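PDB 4ZGP: translation initiation factor eIF2 assembly protein, which acts as an ATP-dependent folding chaperone that binds the gamma subunit of eIF2 and allows it to assemble with the alpha and beta subunits. Local coordinates for residues A[205-210]-A[269-274]; A[191-196]-A[244-249]. All blocks are in the same frame, centred on the assembly; numbering follows the deposited sequence.

Contact 1: residues A[205-210]-A[269-274]; sequences AFCQRD and LLFSWS. With ADP (adenosine-5'-diphosphate), chain C.
Leu269 meets the strand-end segment 205-210 at two points. Its CB lies 3.7 Å from Cys207 SG, and farther out its CD1 methyl reaches the aliphatic part of Arg209, 4.0 Å from CD. The thiol is turned that way because Cys207 SG stands between its own backbone N and carbonyl carbon (chi1 61°). The Arg209 chain bends at chi2 and chi3, on the way to and at CD, which brings the guanidinium to ADP. There Arg209 NH2 donates to ADP O3B over 2.9 Å with an N-H...O angle of 156°, while O3' of the ribose lies over one guanidinium face. Two conformers are deposited, so the very short approach of NH1 to O1A is doubtful; in the conformer given, NH1 also forms salt bridges with Glu193 and Asp246. Next along, Leu270 lays its CB against Cys207 CB at 3.9 Å, the pair of closest backbone register. Phe271 then sets its ring against Ala205, Phe206 and Cys207. Ala205 CB sits over one face, 3.9 Å from the centroid and 25° off the normal, a CH-pi contact, whereas Phe206 O comes to the ring edge, 3.6 Å from CE2. Cys207 CB approaches that same CE2 obliquely at 3.7 Å, with its sulfur making a longer sulfur-aromatic contact. No hydrogen bond joins the two segments; the contact is van der Waals packing, largely of side chains. Past Phe271, Ser272 N-caps helix 273-278, while the strand continues the sheet between strands 193-199 and 287-289, the latter also touching Phe271, and Phe206 packs on helix 221-233.

Contact 2: residues A[191-196]-A[244-249]; sequences STEFRC and VFDVYI. With ADP (adenosine-5'-diphosphate), chain C.
Backbone hydrogen bonding makes residues 193-196 and 244-249 antiparallel neighbours, their axes 4.7 Å apart and inclined at 164°. Phe194 and Val247 form a hydrogen-bonded pair, with Phe194 N to Val247 O at 2.8 Å and the reciprocal bond nearly as short; Cys196 and Phe245 form the next. At the far end Ile249 N donates to Thr192 O, and the hydroxyl Thr192 OG1 returns a bond to Ile249 O at 3.0 Å, tilted out of that carbonyl's plane.

Charged groups occupy the face that carries Glu193, Arg195 and Asp246. Arg195 grips Asp246 side-on, NE to OD1 at 2.7 Å and NH2 to OD2 at 2.8 Å, each oxygen using its syn lone pair. The two groups are coplanar within 3°; the bend at chi3 (-70°) turns the guanidinium into line with the carboxylate. This face lines one side of the nucleotide cleft of the ATP-grasp fold, and in the conformer given Glu193 OE1 accepts a hydrogen bond from ADP O3' at 2.7 Å. Arg209 lies between the carboxylates of Glu193 and Asp246, which probably offsets their mutual repulsion.

Apolar contacts fill the other face. Cys196 CB rests over the Phe245 ring, 3.6 Å from its centroid, with SG also above the face and 3.6 Å from Val247 CG2. Phe194 CB touches the same methyl, and helix 221-233 packs against Cys196, Val247 and Ile249.

How the contacts relate
Contacts 1 and 2 are about 10 Å apart between centres and share one sheet, in which strands 202-208 and 193-199 are consecutive in the chain and adjacent. Cys207 O and Arg195 N, 2.9 Å apart, probably form a hydrogen bond between them. Along the chain the segments alternate, so 205-210 falls between the two strands of contact 2. Both contacts reach the ribose and the phosphates of ADP, contact 2 bringing Asp246 OD2 to 3.2 Å from ADP O1B. In the conformers given, Arg209 NH1 lies 2.5 Å from Glu193 OE2, a length that is doubtful. Asp258 and Asn260, probable magnesium ligands, lie on strand 253-261, the neighbour of strand 243-250.

Contact 1: residues A[205-210]-A[269-274]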
loop_
_atom_site.group_PDB
_atom_site.type_symbol
_atom_site.label_atom_id
_atom_site.label_comp_id
_atom_site.label_asym_id
_atom_site.label_seq_id
_atom_site.Cartn_x
_atom_site.Cartn_y
_atom_site.Cartn_z
ATOM N N ALA A 205 -11.582 5.278 -13.082
ATOM C CA ALA A 205 -11.749 6.331 -12.077
ATOM C C ALA A 205 -10.465 6.563 -11.305
ATOM O O ALA A 205 -9.690 5.635 -11.118
ATOM C CB ALA A 205 -12.851 5.972 -11.094
ATOM N N PHE A 206 -10.272 7.791 -10.830
ATOM C CA PHE A 206 -9.257 8.038 -9.802
ATOM C C PHE A 206 -9.638 9.248 -8.981
ATOM O O PHE A 206 -10.416 10.105 -9.426
ATOM C CB PHE A 206 -7.840 8.202 -10.401
ATOM C CG PHE A 206 -7.589 9.488 -11.159
ATOM C CD1 PHE A 206 -7.124 10.636 -10.511
ATOM C CD2 PHE A 206 -7.725 9.526 -12.535
ATOM C CE1 PHE A 206 -6.854 11.797 -11.207
ATOM C CE2 PHE A 206 -7.443 10.702 -13.254
ATOM C CZ PHE A 206 -7.005 11.832 -12.590
ATOM N N CYS A 207 -9.114 9.296 -7.760
ATOM C CA CYS A 207 -9.430 10.386 -6.867
ATOM C C CYS A 207 -8.226 10.772 -6.069
ATOM O O CYS A 207 -7.289 10.001 -5.915
ATOM C CB CYS A 207 -10.593 10.018 -5.923
ATOM S SG CYS A 207 -10.360 8.623 -4.806
ATOM N N GLN A 208 -8.255 12.008 -5.605
ATOM C CA GLN A 208 -7.330 12.481 -4.598
ATOM C C GLN A 208 -7.307 11.541 -3.397
ATOM O O GLN A 208 -8.355 11.054 -2.936
ATOM C CB GLN A 208 -7.698 13.898 -4.153
ATOM C CG GLN A 208 -6.697 14.531 -3.201
ATOM C CD GLN A 208 -7.002 15.987 -2.916
ATOM O OE1 GLN A 208 -7.920 16.561 -3.504
ATOM N NE2 GLN A 208 -6.236 16.588 -2.011
ATOM N N ARG A 209 -6.109 11.298 -2.866
ATOM C CA ARG A 209 -5.958 10.302 -1.817
ATOM C C ARG A 209 -6.193 10.850 -0.417
ATOM O O ARG A 209 -6.701 10.140 0.450
ATOM C CB ARG A 209 -4.574 9.665 -1.901
ATOM C CG ARG A 209 -4.606 8.287 -2.500
ATOM C CD ARG A 209 -4.431 7.216 -1.443
ATOM N NE ARG A 209 -3.066 6.713 -1.439
ATOM C CZ ARG A 209 -2.567 5.901 -0.516
ATOM N NH1 ARG A 209 -1.315 5.494 -0.616
ATOM N NH2 ARG A 209 -3.320 5.494 0.496
ATOM N N ASP A 210 -5.851 12.114 -0.191
ATOM C CA ASP A 210 -6.031 12.693 1.146
ATOM C C ASP A 210 -7.359 13.421 1.228
ATOM O O ASP A 210 -8.151 13.360 0.291
ATOM C CB ASP A 210 -4.887 13.650 1.481
ATOM C CG ASP A 210 -4.914 14.886 0.631
ATOM O OD1 ASP A 210 -5.226 14.754 -0.572
ATOM O OD2 ASP A 210 -4.630 15.985 1.154
ATOM N N LEU A 269 -12.556 5.622 -0.995
ATOM C CA LEU A 269 -12.294 7.041 -0.752
ATOM C C LEU A 269 -13.436 7.923 -1.260
ATOM O O LEU A 269 -14.498 7.945 -0.637
ATOM C CB LEU A 269 -10.943 7.446 -1.366
ATOM C CG LEU A 269 -9.745 6.710 -0.733
ATOM C CD1 LEU A 269 -8.450 7.111 -1.456
ATOM C CD2 LEU A 269 -9.613 7.031 0.759
ATOM N N LEU A 270 -13.238 8.656 -2.353
ATOM C CA LEU A 270 -14.307 9.524 -2.865
ATOM C C LEU A 270 -15.301 8.775 -3.749
ATOM O O LEU A 270 -16.295 9.356 -4.207
ATOM C CB LEU A 270 -13.729 10.706 -3.640
ATOM C CG LEU A 270 -12.853 11.598 -2.758
ATOM C CD1 LEU A 270 -12.354 12.787 -3.566
ATOM C CD2 LEU A 270 -13.656 12.047 -1.534
ATOM N N PHE A 271 -15.027 7.496 -3.999
ATOM C CA PHE A 271 -15.961 6.624 -4.719
ATOM C C PHE A 271 -16.576 5.584 -3.796
ATOM O O PHE A 271 -15.933 5.108 -2.863
ATOM C CB PHE A 271 -15.267 5.894 -5.884
ATOM C CG PHE A 271 -14.778 6.807 -6.948
ATOM C CD1 PHE A 271 -15.634 7.269 -7.934
ATOM C CD2 PHE A 271 -13.464 7.230 -6.960
ATOM C CE1 PHE A 271 -15.196 8.136 -8.913
ATOM C CE2 PHE A 271 -13.016 8.096 -7.945
ATOM C CZ PHE A 271 -13.886 8.563 -8.921
ATOM N N SER A 272 -17.826 5.211 -4.053
ATOM C CA SER A 272 -18.376 4.047 -3.375
ATOM C C SER A 272 -18.157 2.811 -4.236
ATOM O O SER A 272 -18.054 2.902 -5.459
ATOM C CB SER A 272 -19.874 4.213 -3.116
ATOM O OG SER A 272 -20.562 4.139 -4.347
ATOM N N TRP A 273 -18.119 1.655 -3.597
ATOM C CA TRP A 273 -17.911 0.419 -4.327
ATOM C C TRP A 273 -19.156 0.032 -5.119
ATOM O O TRP A 273 -19.058 -0.707 -6.091
ATOM C CB TRP A 273 -17.472 -0.690 -3.366
ATOM C CG TRP A 273 -16.004 -0.580 -3.160
ATOM C CD1 TRP A 273 -15.364 -0.023 -2.093
ATOM C CD2 TRP A 273 -14.980 -0.932 -4.106
ATOM N NE1 TRP A 273 -13.998 -0.040 -2.301
ATOM C CE2 TRP A 273 -13.739 -0.595 -3.529
ATOM C CE3 TRP A 273 -14.992 -1.515 -5.370
ATOM C CZ2 TRP A 273 -12.525 -0.822 -4.179
ATOM C CZ3 TRP A 273 -13.787 -1.751 -6.008
ATOM C CH2 TRP A 273 -12.569 -1.403 -5.408
ATOM N N SER A 274 -20.314 0.553 -4.719
ATOM C CA SER A 274 -21.507 0.353 -5.527
ATOM C C SER A 274 -21.288 0.965 -6.890
ATOM O O SER A 274 -21.527 0.325 -7.907
ATOM C CB SER A 274 -22.752 0.964 -4.863
ATOM O OG SER A 274 -22.908 0.473 -3.548
HETATM P PB ADP C . -1.858 1.927 1.781
HETATM O O1B ADP C . -1.975 1.586 0.303
HETATM O O2B ADP C . -2.001 0.728 2.701
HETATM O O3B ADP C . -2.656 3.170 2.118
HETATM P PA ADP C . 0.660 3.199 1.118
HETATM O O1A ADP C . -0.084 3.524 -0.154
HETATM O O2A ADP C . 2.019 2.519 1.120
HETATM O O3A ADP C . -0.303 2.310 2.065
HETATM O "O5'" ADP C . 0.816 4.581 1.918
HETATM C "C5'" ADP C . -0.006 4.925 3.034
HETATM C "C4'" ADP C . 0.299 6.388 3.303
HETATM O "O4'" ADP C . 1.580 6.495 3.927
HETATM C "C3'" ADP C . 0.390 7.163 1.998
HETATM O "O3'" ADP C . -0.818 7.888 1.744
HETATM C "C2'" ADP C . 1.570 8.095 2.170
HETATM O "O2'" ADP C . 1.138 9.416 2.508
HETATM C "C1'" ADP C . 2.369 7.528 3.326
HETATM N N9 ADP C . 3.603 6.927 2.763
HETATM C C8 ADP C . 3.671 5.734 2.133
HETATM N N7 ADP C . 4.945 5.470 1.732
HETATM C C5 ADP C . 5.717 6.514 2.112
HETATM C C6 ADP C . 7.152 6.866 2.009
HETATM N N6 ADP C . 8.011 6.011 1.397
HETATM N N1 ADP C . 7.560 8.051 2.538
HETATM C C2 ADP C . 6.683 8.877 3.150
HETATM N N3 ADP C . 5.364 8.620 3.282
HETATM C C4 ADP C . 4.828 7.470 2.792
#

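Contact 2: residues A[191-196]-A[244-249]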
loop_
_atom_site.group_PDB
_atom_site.type_symbol
_atom_site.label_atom_id
_atom_site.label_comp_id
_atom_site.label_asym_id
_atom_site.label_seq_id
_atom_site.Cartn_x
_atom_site.Cartn_y
_atom_site.Cartn_z
ATOM N N SER A 191 -1.372 15.838 -0.915
ATOM C CA SER A 191 -2.447 16.218 -1.827
ATOM C C SER A 191 -2.132 15.922 -3.286
ATOM O O SER A 191 -2.969 16.156 -4.147
ATOM C CB SER A 191 -2.782 17.709 -1.680
ATOM O OG SER A 191 -3.274 18.014 -0.383
ATOM N N THR A 192 -0.930 15.443 -3.591
ATOM C CA THR A 192 -0.683 15.027 -4.974
ATOM C C THR A 192 -0.505 13.506 -5.044
ATOM O O THR A 192 0.183 12.982 -5.938
ATOM C CB THR A 192 0.521 15.747 -5.605
ATOM O OG1 THR A 192 1.708 15.400 -4.906
ATOM C CG2 THR A 192 0.330 17.279 -5.544
ATOM N N GLU A 193 -1.157 12.824 -4.108
ATOM C CA GLU A 193 -1.268 11.376 -4.190
ATOM C C GLU A 193 -2.685 11.010 -4.622
ATOM O O GLU A 193 -3.658 11.671 -4.243
ATOM C CB GLU A 193 -0.914 10.704 -2.862
ATOM C CG GLU A 193 -0.190 9.383 -3.067
ATOM C CD GLU A 193 -0.377 8.404 -1.938
ATOM O OE1 GLU A 193 -0.526 8.848 -0.776
ATOM O OE2 GLU A 193 -0.376 7.191 -2.226
ATOM N N PHE A 194 -2.793 9.965 -5.435
ATOM C CA PHE A 194 -4.102 9.584 -5.976
ATOM C C PHE A 194 -4.332 8.090 -5.834
ATOM O O PHE A 194 -3.386 7.308 -5.807
ATOM C CB PHE A 194 -4.225 9.971 -7.462
ATOM C CG PHE A 194 -4.050 11.435 -7.718
ATOM C CD1 PHE A 194 -5.139 12.295 -7.646
ATOM C CD2 PHE A 194 -2.786 11.959 -7.984
ATOM C CE1 PHE A 194 -4.984 13.676 -7.859
ATOM C CE2 PHE A 194 -2.623 13.347 -8.217
ATOM C CZ PHE A 194 -3.720 14.192 -8.157
ATOM N N ARG A 195 -5.600 7.704 -5.794
ATOM C CA ARG A 195 -5.964 6.299 -5.822
ATOM C C ARG A 195 -6.706 6.037 -7.126
ATOM O O ARG A 195 -7.615 6.779 -7.469
ATOM C CB ARG A 195 -6.822 5.940 -4.619
ATOM C CG ARG A 195 -7.334 4.503 -4.662
ATOM C CD ARG A 195 -7.621 3.961 -3.270
ATOM N NE ARG A 195 -6.401 3.739 -2.498
ATOM C CZ ARG A 195 -6.376 3.214 -1.279
ATOM N NH1 ARG A 195 -7.515 2.888 -0.682
ATOM N NH2 ARG A 195 -5.208 3.016 -0.650
ATOM N N CYS A 196 -6.310 4.978 -7.836
ATOM C CA CYS A 196 -6.649 4.805 -9.249
ATOM C C CYS A 196 -7.233 3.423 -9.457
ATOM O O CYS A 196 -6.646 2.401 -9.088
ATOM C CB CYS A 196 -5.418 5.001 -10.137
ATOM S SG CYS A 196 -4.468 6.517 -9.761
ATOM N N VAL A 244 -6.444 -1.841 -7.883
ATOM C CA VAL A 244 -6.420 -0.441 -7.473
ATOM C C VAL A 244 -4.972 -0.055 -7.230
ATOM O O VAL A 244 -4.304 -0.760 -6.502
ATOM C CB VAL A 244 -7.232 -0.236 -6.200
ATOM C CG1 VAL A 244 -7.231 1.232 -5.787
ATOM C CG2 VAL A 244 -8.700 -0.779 -6.391
ATOM N N PHE A 245 -4.488 1.026 -7.831
ATOM C CA PHE A 245 -3.089 1.396 -7.575
ATOM C C PHE A 245 -3.008 2.815 -7.046
ATOM O O PHE A 245 -3.817 3.659 -7.413
ATOM C CB PHE A 245 -2.197 1.175 -8.828
ATOM C CG PHE A 245 -2.471 2.072 -10.019
ATOM C CD1 PHE A 245 -3.444 1.755 -10.946
ATOM C CD2 PHE A 245 -1.659 3.163 -10.282
ATOM C CE1 PHE A 245 -3.641 2.559 -12.075
ATOM C CE2 PHE A 245 -1.849 3.969 -11.406
ATOM C CZ PHE A 245 -2.841 3.678 -12.295
ATOM N N ASP A 246 -2.076 3.052 -6.111
ATOM C CA ASP A 246 -1.895 4.386 -5.543
ATOM C C ASP A 246 -0.690 5.013 -6.208
ATOM O O ASP A 246 0.293 4.327 -6.493
ATOM C CB ASP A 246 -1.698 4.345 -4.018
ATOM C CG ASP A 246 -2.955 3.904 -3.278
ATOM O OD1 ASP A 246 -4.061 4.012 -3.849
ATOM O OD2 ASP A 246 -2.840 3.440 -2.136
ATOM N N VAL A 247 -0.775 6.306 -6.499
ATOM C CA VAL A 247 0.315 6.990 -7.185
ATOM C C VAL A 247 0.648 8.303 -6.511
ATOM O O VAL A 247 -0.221 8.956 -5.969
ATOM C CB VAL A 247 -0.021 7.278 -8.644
ATOM C CG1 VAL A 247 -0.115 6.013 -9.374
ATOM C CG2 VAL A 247 -1.324 8.063 -8.755
ATOM N N TYR A 248 1.929 8.650 -6.539
ATOM C CA TYR A 248 2.387 9.935 -6.048
ATOM C C TYR A 248 2.954 10.692 -7.245
ATOM O O TYR A 248 3.837 10.197 -7.941
ATOM C CB TYR A 248 3.446 9.765 -4.962
ATOM C CG TYR A 248 4.005 11.095 -4.493
ATOM C CD1 TYR A 248 3.168 12.084 -4.006
ATOM C CD2 TYR A 248 5.377 11.339 -4.515
ATOM C CE1 TYR A 248 3.682 13.318 -3.568
ATOM C CE2 TYR A 248 5.904 12.565 -4.064
ATOM C CZ TYR A 248 5.049 13.545 -3.598
ATOM O OH TYR A 248 5.561 14.762 -3.162
ATOM N N ILE A 249 2.432 11.881 -7.507
ATOM C CA ILE A 249 2.863 12.622 -8.688
ATOM C C ILE A 249 3.547 13.886 -8.227
ATOM O O ILE A 249 2.973 14.685 -7.511
ATOM C CB ILE A 249 1.687 12.937 -9.630
ATOM C CG1 ILE A 249 1.075 11.620 -10.120
ATOM C CG2 ILE A 249 2.173 13.760 -10.836
ATOM C CD1 ILE A 249 -0.144 11.768 -11.039
HETATM P PB ADP C . -1.858 1.927 1.781
HETATM O O1B ADP C . -1.975 1.586 0.303
HETATM O O2B ADP C . -2.001 0.728 2.701
HETATM O O3B ADP C . -2.656 3.170 2.118
HETATM P PA ADP C . 0.660 3.199 1.118
HETATM O O1A ADP C . -0.084 3.524 -0.154
HETATM O O2A ADP C . 2.019 2.519 1.120
HETATM O O3A ADP C . -0.303 2.310 2.065
HETATM O "O5'" ADP C . 0.816 4.581 1.918
HETATM C "C5'" ADP C . -0.006 4.925 3.034
HETATM C "C4'" ADP C . 0.299 6.388 3.303
HETATM O "O4'" ADP C . 1.580 6.495 3.927
HETATM C "C3'" ADP C . 0.390 7.163 1.998
HETATM O "O3'" ADP C . -0.818 7.888 1.744
HETATM C "C2'" ADP C . 1.570 8.095 2.170
HETATM O "O2'" ADP C . 1.138 9.416 2.508
HETATM C "C1'" ADP C . 2.369 7.528 3.326
HETATM N N9 ADP C . 3.603 6.927 2.763
HETATM C C8 ADP C . 3.671 5.734 2.133
HETATM N N7 ADP C . 4.945 5.470 1.732
HETATM C C5 ADP C . 5.717 6.514 2.112
HETATM C C6 ADP C . 7.152 6.866 2.009
HETATM N N6 ADP C . 8.011 6.011 1.397
HETATM N N1 ADP C . 7.560 8.051 2.538
HETATM C C2 ADP C . 6.683 8.877 3.150
HETATM N N3 ADP C . 5.364 8.620 3.282
HETATM C C4 ADP C . 4.828 7.470 2.792
#